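Nitroalkane oxidase (Podospora anserina, PDB 3MKH) oxidises nitroalkanes, preferably longer ones, to aldehydes or ketones with an FAD cofactor, consuming molecular oxygen and releasing nitrite and hydrogen peroxide. Local coordinates at residues T32-P37 with P41-S46; P49-A54 with A175-K180. All blocks are in the same frame, centred on the assembly; numbering follows the deposited sequence.

Interaction 1 (T32-P37 with P41-S46); sequences TYLQHP and PLRFQS
Arg43 reaches from helix 41-45 into the bend of the chain that follows helix 9-33, laying its methylenes against Tyr33 and its guanidinium group beside the carbonyl of His36. The side chain runs extended from CG to NE, long enough to bring two nitrogens to one acceptor. NH2 of Arg43 lies 2.9 Å from His36 O, with C=O...N nearly straight at 160°. NE of Arg43 lies 3.1 Å from His36 O but well above the carbonyl plane. His36 O itself sits in the guanidinium plane, so this side-on grip fixes the turn of the flat group. Leu34 CA stands over one guanidinium face, while Tyr33 CD1 is 3.8 Å from Arg43 CD, the ring obliquely set against the guanidinium. The third nitrogen, NH1, bonds to Thr236 OG1, tying the corner to a more distant part of the chain.

The imidazole of His36 packs on helix 41-45. Leu42 CB stands over the centre of the ring, 3.7 Å from the centroid, a CH-pi contact, and Ser46 CB comes to the ring edge. Ser46 OG, held between its backbone N and carbonyl carbon (chi1 78°), turns back to donate to Arg43 O and at the same time packs on Tyr33 CB. Tyr33 to His36 form a type I beta turn, with Tyr33 O accepting from His36 N, a turn that leaves the His36 carbonyl pointing at the arginine. At the far end of Tyr33 the hydroxyl bonds to Glu89 and Arg30. The contact thus joins two consecutive helices of the N-terminal domain through a buried arginine whose charge is probably eased by the His36 carbonyl and the Thr236 hydroxyl.

Interaction 2 (P49-A54 with A175-K180); sequences PTYAAA and AGWDFK
This is a T-shaped aromatic contact between helix 48-56 of the N-terminal helical domain and the loop joining strands 161-168 and 184-191 of the beta-sheet. Trp177 turns the edge of its six-membered ring to the face of Tyr51, with ring centroids 5.2 Å apart and planes at 77°. The nearest atom, Trp177 CZ2, stands 3.5 Å from Tyr51 CG, over the part of the phenol ring next to CB, and Trp177 CH2 rests 3.8 Å from Tyr51 CB. Tyr51 swings out from the helix with CG anti to the backbone N (chi1 -177°), and its side chain also touches Thr95 and Ile96 of helix 90-109. Both polar ends are satisfied nearby: Tyr51 OH bonds to Pro128 O and Thr99 OG1, and Trp177 NE1 to Ser127 O. Replacing Tyr51 with an alanine would probably leave the tryptophan edge without its aromatic face and Pro128 O without the hydroxyl it meets. With no hydrogen bond between the two segments, the pair is joined by dispersion and by the attraction of C-H edge for pi face, while the hydrogen bonds at both polar ends are likely to hold the rings at this angle.

Interaction 1 comes first along the chain and is complete before the helix of interaction 2 begins; their centres are about 12 Å apart. The first is local, joining the end of helix 9-33 to helix 41-45; the second, starting on the next helix, 48-56, reaches across 120 residues to the loop between strands 161-168 and 184-191. They meet directly where the ring of Phe44, on helix 41-45, stacks with Trp177. The tryptophan is therefore shared by two successive helices, linking the N-terminal helices to the beta-sheet region of this acyl-CoA dehydrogenase fold. The side chains of Tyr33 and Tyr51 are each about 12 Å from a bound FAD, near the cofactor without touching it.

Interaction 1 (T32-P37 with P41-S46)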
loop_
_atom_site.group_PDB
_atom_site.type_symbol
_atom_site.label_atom_id
_atom_site.label_comp_id
_atom_site.label_asym_id
_atom_site.label_seq_id
_atom_site.Cartn_x
_atom_site.Cartn_y
_atom_site.Cartn_z
ATOM N N THR A 32 -24.793 -14.692 25.408
ATOM C CA THR A 32 -24.577 -14.856 26.831
ATOM C C THR A 32 -23.571 -13.862 27.413
ATOM O O THR A 32 -23.900 -13.148 28.370
ATOM C CB THR A 32 -24.172 -16.293 27.151
ATOM O OG1 THR A 32 -25.294 -17.141 26.898
ATOM C CG2 THR A 32 -23.749 -16.427 28.614
ATOM N N TYR A 33 -22.365 -13.782 26.846
ATOM C CA TYR A 33 -21.346 -12.908 27.456
ATOM C C TYR A 33 -21.624 -11.402 27.300
ATOM O O TYR A 33 -21.197 -10.580 28.118
ATOM C CB TYR A 33 -19.905 -13.313 27.069
ATOM C CG TYR A 33 -19.428 -13.028 25.653
ATOM C CD1 TYR A 33 -19.282 -11.726 25.184
ATOM C CD2 TYR A 33 -19.022 -14.069 24.813
ATOM C CE1 TYR A 33 -18.797 -11.470 23.881
ATOM C CE2 TYR A 33 -18.545 -13.818 23.521
ATOM C CZ TYR A 33 -18.433 -12.523 23.068
ATOM O OH TYR A 33 -17.964 -12.266 21.794
ATOM N N LEU A 34 -22.372 -11.055 26.266
ATOM C CA LEU A 34 -22.808 -9.674 26.027
ATOM C C LEU A 34 -23.651 -9.086 27.184
ATOM O O LEU A 34 -23.804 -7.867 27.305
ATOM C CB LEU A 34 -23.615 -9.626 24.725
ATOM C CG LEU A 34 -23.036 -8.907 23.502
ATOM C CD1 LEU A 34 -21.540 -8.762 23.550
ATOM C CD2 LEU A 34 -23.490 -9.543 22.193
ATOM N N GLN A 35 -24.186 -9.948 28.039
ATOM C CA GLN A 35 -24.920 -9.479 29.219
ATOM C C GLN A 35 -24.001 -8.859 30.277
ATOM O O GLN A 35 -24.452 -8.148 31.185
ATOM C CB GLN A 35 -25.704 -10.637 29.829
ATOM C CG GLN A 35 -26.575 -11.373 28.814
ATOM C CD GLN A 35 -28.010 -10.880 28.792
ATOM O OE1 GLN A 35 -28.302 -9.778 28.306
ATOM N NE2 GLN A 35 -28.920 -11.699 29.318
ATOM N N HIS A 36 -22.709 -9.135 30.170
ATOM C CA HIS A 36 -21.743 -8.567 31.099
ATOM C C HIS A 36 -21.047 -7.383 30.452
ATOM O O HIS A 36 -21.028 -7.267 29.223
ATOM C CB HIS A 36 -20.720 -9.618 31.523
ATOM C CG HIS A 36 -21.318 -10.773 32.259
ATOM N ND1 HIS A 36 -21.939 -10.632 33.480
ATOM C CD2 HIS A 36 -21.401 -12.088 31.943
ATOM C CE1 HIS A 36 -22.373 -11.811 33.891
ATOM N NE2 HIS A 36 -22.061 -12.713 32.976
ATOM N N PRO A 37 -20.461 -6.502 31.276
ATOM C CA PRO A 37 -19.750 -5.316 30.790
ATOM C C PRO A 37 -18.576 -5.695 29.873
ATOM O O PRO A 37 -17.967 -6.743 30.065
ATOM C CB PRO A 37 -19.237 -4.664 32.083
ATOM C CG PRO A 37 -20.133 -5.197 33.175
ATOM C CD PRO A 37 -20.431 -6.607 32.744
ATOM N N PRO A 41 -14.120 -9.658 33.389
ATOM C CA PRO A 41 -13.678 -11.057 33.347
ATOM C C PRO A 41 -14.846 -12.049 33.360
ATOM O O PRO A 41 -14.651 -13.238 33.056
ATOM C CB PRO A 41 -12.850 -11.203 34.631
ATOM C CG PRO A 41 -12.375 -9.821 34.927
ATOM C CD PRO A 41 -13.502 -8.915 34.499
ATOM N N LEU A 42 -16.033 -11.581 33.733
ATOM C CA LEU A 42 -17.221 -12.436 33.736
ATOM C C LEU A 42 -17.645 -12.853 32.323
ATOM O O LEU A 42 -18.405 -13.824 32.156
ATOM C CB LEU A 42 -18.401 -11.739 34.431
ATOM C CG LEU A 42 -18.701 -11.959 35.927
ATOM C CD1 LEU A 42 -17.437 -12.090 36.755
ATOM C CD2 LEU A 42 -19.566 -10.819 36.453
ATOM N N ARG A 43 -17.205 -12.110 31.307
ATOM C CA ARG A 43 -17.513 -12.512 29.938
ATOM C C ARG A 43 -16.896 -13.882 29.664
ATOM O O ARG A 43 -17.576 -14.801 29.205
ATOM C CB ARG A 43 -17.011 -11.484 28.917
ATOM C CG ARG A 43 -17.855 -10.233 28.880
ATOM C CD ARG A 43 -17.642 -9.388 27.629
ATOM N NE ARG A 43 -18.703 -8.384 27.539
ATOM C CZ ARG A 43 -19.007 -7.690 26.450
ATOM N NH1 ARG A 43 -18.322 -7.853 25.319
ATOM N NH2 ARG A 43 -20.011 -6.823 26.498
ATOM N N PHE A 44 -15.604 -14.003 29.941
ATOM C CA PHE A 44 -14.902 -15.280 29.825
ATOM C C PHE A 44 -15.615 -16.360 30.651
ATOM O O PHE A 44 -15.988 -17.407 30.136
ATOM C CB PHE A 44 -13.462 -15.111 30.311
ATOM C CG PHE A 44 -12.775 -16.396 30.638
ATOM C CD1 PHE A 44 -12.378 -17.262 29.632
ATOM C CD2 PHE A 44 -12.494 -16.727 31.957
ATOM C CE1 PHE A 44 -11.724 -18.439 29.933
ATOM C CE2 PHE A 44 -11.846 -17.898 32.267
ATOM C CZ PHE A 44 -11.461 -18.761 31.254
ATOM N N GLN A 45 -15.816 -16.097 31.936
ATOM C CA GLN A 45 -16.417 -17.100 32.811
ATOM C C GLN A 45 -17.769 -17.570 32.285
ATOM O O GLN A 45 -18.071 -18.763 32.326
ATOM C CB GLN A 45 -16.528 -16.586 34.254
ATOM C CG GLN A 45 -15.192 -16.365 34.939
ATOM C CD GLN A 45 -15.341 -16.077 36.433
ATOM O OE1 GLN A 45 -14.709 -16.727 37.279
ATOM N NE2 GLN A 45 -16.189 -15.120 36.760
ATOM N N SER A 46 -18.564 -16.638 31.757
ATOM C CA SER A 46 -19.898 -16.958 31.270
ATOM C C SER A 46 -19.888 -17.911 30.067
ATOM O O SER A 46 -20.927 -18.441 29.698
ATOM C CB SER A 46 -20.676 -15.685 30.894
ATOM O OG SER A 46 -20.264 -15.182 29.626
#

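Interaction 2 (P49-A54 with A175-K180)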
loop_
_atom_site.group_PDB
_atom_site.type_symbol
_atom_site.label_atom_id
_atom_site.label_comp_id
_atom_site.label_asym_id
_atom_site.label_seq_id
_atom_site.Cartn_x
_atom_site.Cartn_y
_atom_site.Cartn_z
ATOM N N PRO A 49 -20.376 -22.890 30.116
ATOM C CA PRO A 49 -21.370 -23.871 29.665
ATOM C C PRO A 49 -21.277 -24.185 28.167
ATOM O O PRO A 49 -21.402 -25.352 27.776
ATOM C CB PRO A 49 -22.704 -23.199 30.009
ATOM C CG PRO A 49 -22.369 -22.342 31.210
ATOM C CD PRO A 49 -20.975 -21.834 30.958
ATOM N N THR A 50 -21.059 -23.185 27.321
ATOM C CA THR A 50 -20.958 -23.509 25.902
ATOM C C THR A 50 -19.637 -24.176 25.551
ATOM O O THR A 50 -19.578 -24.985 24.628
ATOM C CB THR A 50 -21.250 -22.318 24.968
ATOM O OG1 THR A 50 -20.503 -21.192 25.388
ATOM C CG2 THR A 50 -22.743 -21.959 24.992
ATOM N N TYR A 51 -18.579 -23.855 26.283
ATOM C CA TYR A 51 -17.335 -24.592 26.132
ATOM C C TYR A 51 -17.558 -26.071 26.485
ATOM O O TYR A 51 -17.085 -26.971 25.778
ATOM C CB TYR A 51 -16.248 -23.963 27.014
ATOM C CG TYR A 51 -14.863 -24.572 26.911
ATOM C CD1 TYR A 51 -14.555 -25.766 27.559
ATOM C CD2 TYR A 51 -13.858 -23.938 26.204
ATOM C CE1 TYR A 51 -13.289 -26.318 27.485
ATOM C CE2 TYR A 51 -12.576 -24.477 26.138
ATOM C CZ TYR A 51 -12.300 -25.670 26.782
ATOM O OH TYR A 51 -11.032 -26.212 26.731
ATOM N N ALA A 52 -18.286 -26.331 27.572
ATOM C CA ALA A 52 -18.590 -27.711 27.953
ATOM C C ALA A 52 -19.394 -28.427 26.863
ATOM O O ALA A 52 -19.246 -29.639 26.658
ATOM C CB ALA A 52 -19.356 -27.754 29.287
ATOM N N ALA A 53 -20.255 -27.686 26.171
ATOM C CA ALA A 53 -21.038 -28.261 25.083
ATOM C C ALA A 53 -20.140 -28.642 23.911
ATOM O O ALA A 53 -20.378 -29.662 23.254
ATOM C CB ALA A 53 -22.152 -27.296 24.626
ATOM N N ALA A 54 -19.122 -27.817 23.640
ATOM C CA ALA A 54 -18.145 -28.108 22.584
ATOM C C ALA A 54 -17.324 -29.330 22.946
ATOM O O ALA A 54 -16.979 -30.156 22.089
ATOM C CB ALA A 54 -17.221 -26.903 22.355
ATOM N N ALA A 175 -5.277 -19.103 33.514
ATOM C CA ALA A 175 -5.802 -18.921 34.867
ATOM C C ALA A 175 -7.035 -19.785 35.186
ATOM O O ALA A 175 -7.475 -19.841 36.334
ATOM C CB ALA A 175 -6.083 -17.429 35.130
ATOM N N GLY A 176 -7.586 -20.470 34.181
ATOM C CA GLY A 176 -8.730 -21.351 34.407
ATOM C C GLY A 176 -10.042 -20.604 34.584
ATOM O O GLY A 176 -10.062 -19.372 34.595
ATOM N N TRP A 177 -11.142 -21.341 34.732
ATOM C CA TRP A 177 -12.462 -20.723 34.836
ATOM C C TRP A 177 -12.623 -19.873 36.096
ATOM O O TRP A 177 -13.361 -18.881 36.089
ATOM C CB TRP A 177 -13.562 -21.782 34.802
ATOM C CG TRP A 177 -13.610 -22.550 33.527
ATOM C CD1 TRP A 177 -13.343 -23.884 33.364
ATOM C CD2 TRP A 177 -13.948 -22.045 32.228
ATOM N NE1 TRP A 177 -13.499 -24.239 32.047
ATOM C CE2 TRP A 177 -13.863 -23.131 31.326
ATOM C CE3 TRP A 177 -14.319 -20.783 31.740
ATOM C CZ2 TRP A 177 -14.124 -22.994 29.965
ATOM C CZ3 TRP A 177 -14.579 -20.645 30.375
ATOM C CH2 TRP A 177 -14.489 -21.751 29.507
ATOM N N ASP A 178 -11.933 -20.265 37.166
ATOM C CA ASP A 178 -12.091 -19.613 38.464
ATOM C C ASP A 178 -10.864 -18.761 38.813
ATOM O O ASP A 178 -10.736 -18.263 39.935
ATOM C CB ASP A 178 -12.405 -20.637 39.564
ATOM C CG ASP A 178 -11.238 -21.561 39.873
ATOM O OD1 ASP A 178 -10.177 -21.465 39.208
ATOM O OD2 ASP A 178 -11.395 -22.401 40.789
ATOM N N PHE A 179 -9.954 -18.623 37.846
ATOM C CA PHE A 179 -8.790 -17.765 37.994
ATOM C C PHE A 179 -7.759 -18.273 39.003
ATOM O O PHE A 179 -6.884 -17.532 39.427
ATOM C CB PHE A 179 -9.234 -16.332 38.317
ATOM C CG PHE A 179 -10.135 -15.752 37.266
ATOM C CD1 PHE A 179 -9.802 -15.875 35.924
ATOM C CD2 PHE A 179 -11.312 -15.111 37.604
ATOM C CE1 PHE A 179 -10.633 -15.361 34.945
ATOM C CE2 PHE A 179 -12.143 -14.589 36.627
ATOM C CZ PHE A 179 -11.794 -14.720 35.294
ATOM N N LYS A 180 -7.837 -19.543 39.362
ATOM C CA LYS A 180 -6.842 -20.100 40.267
ATOM C C LYS A 180 -5.954 -21.135 39.573
ATOM O O LYS A 180 -5.274 -21.924 40.230
ATOM C CB LYS A 180 -7.521 -20.685 41.512
ATOM C CG LYS A 180 -8.180 -19.621 42.393
ATOM C CD LYS A 180 -8.745 -20.249 43.667
ATOM C CE LYS A 180 -9.551 -19.240 44.479
ATOM N NZ LYS A 180 -8.818 -17.950 44.673
#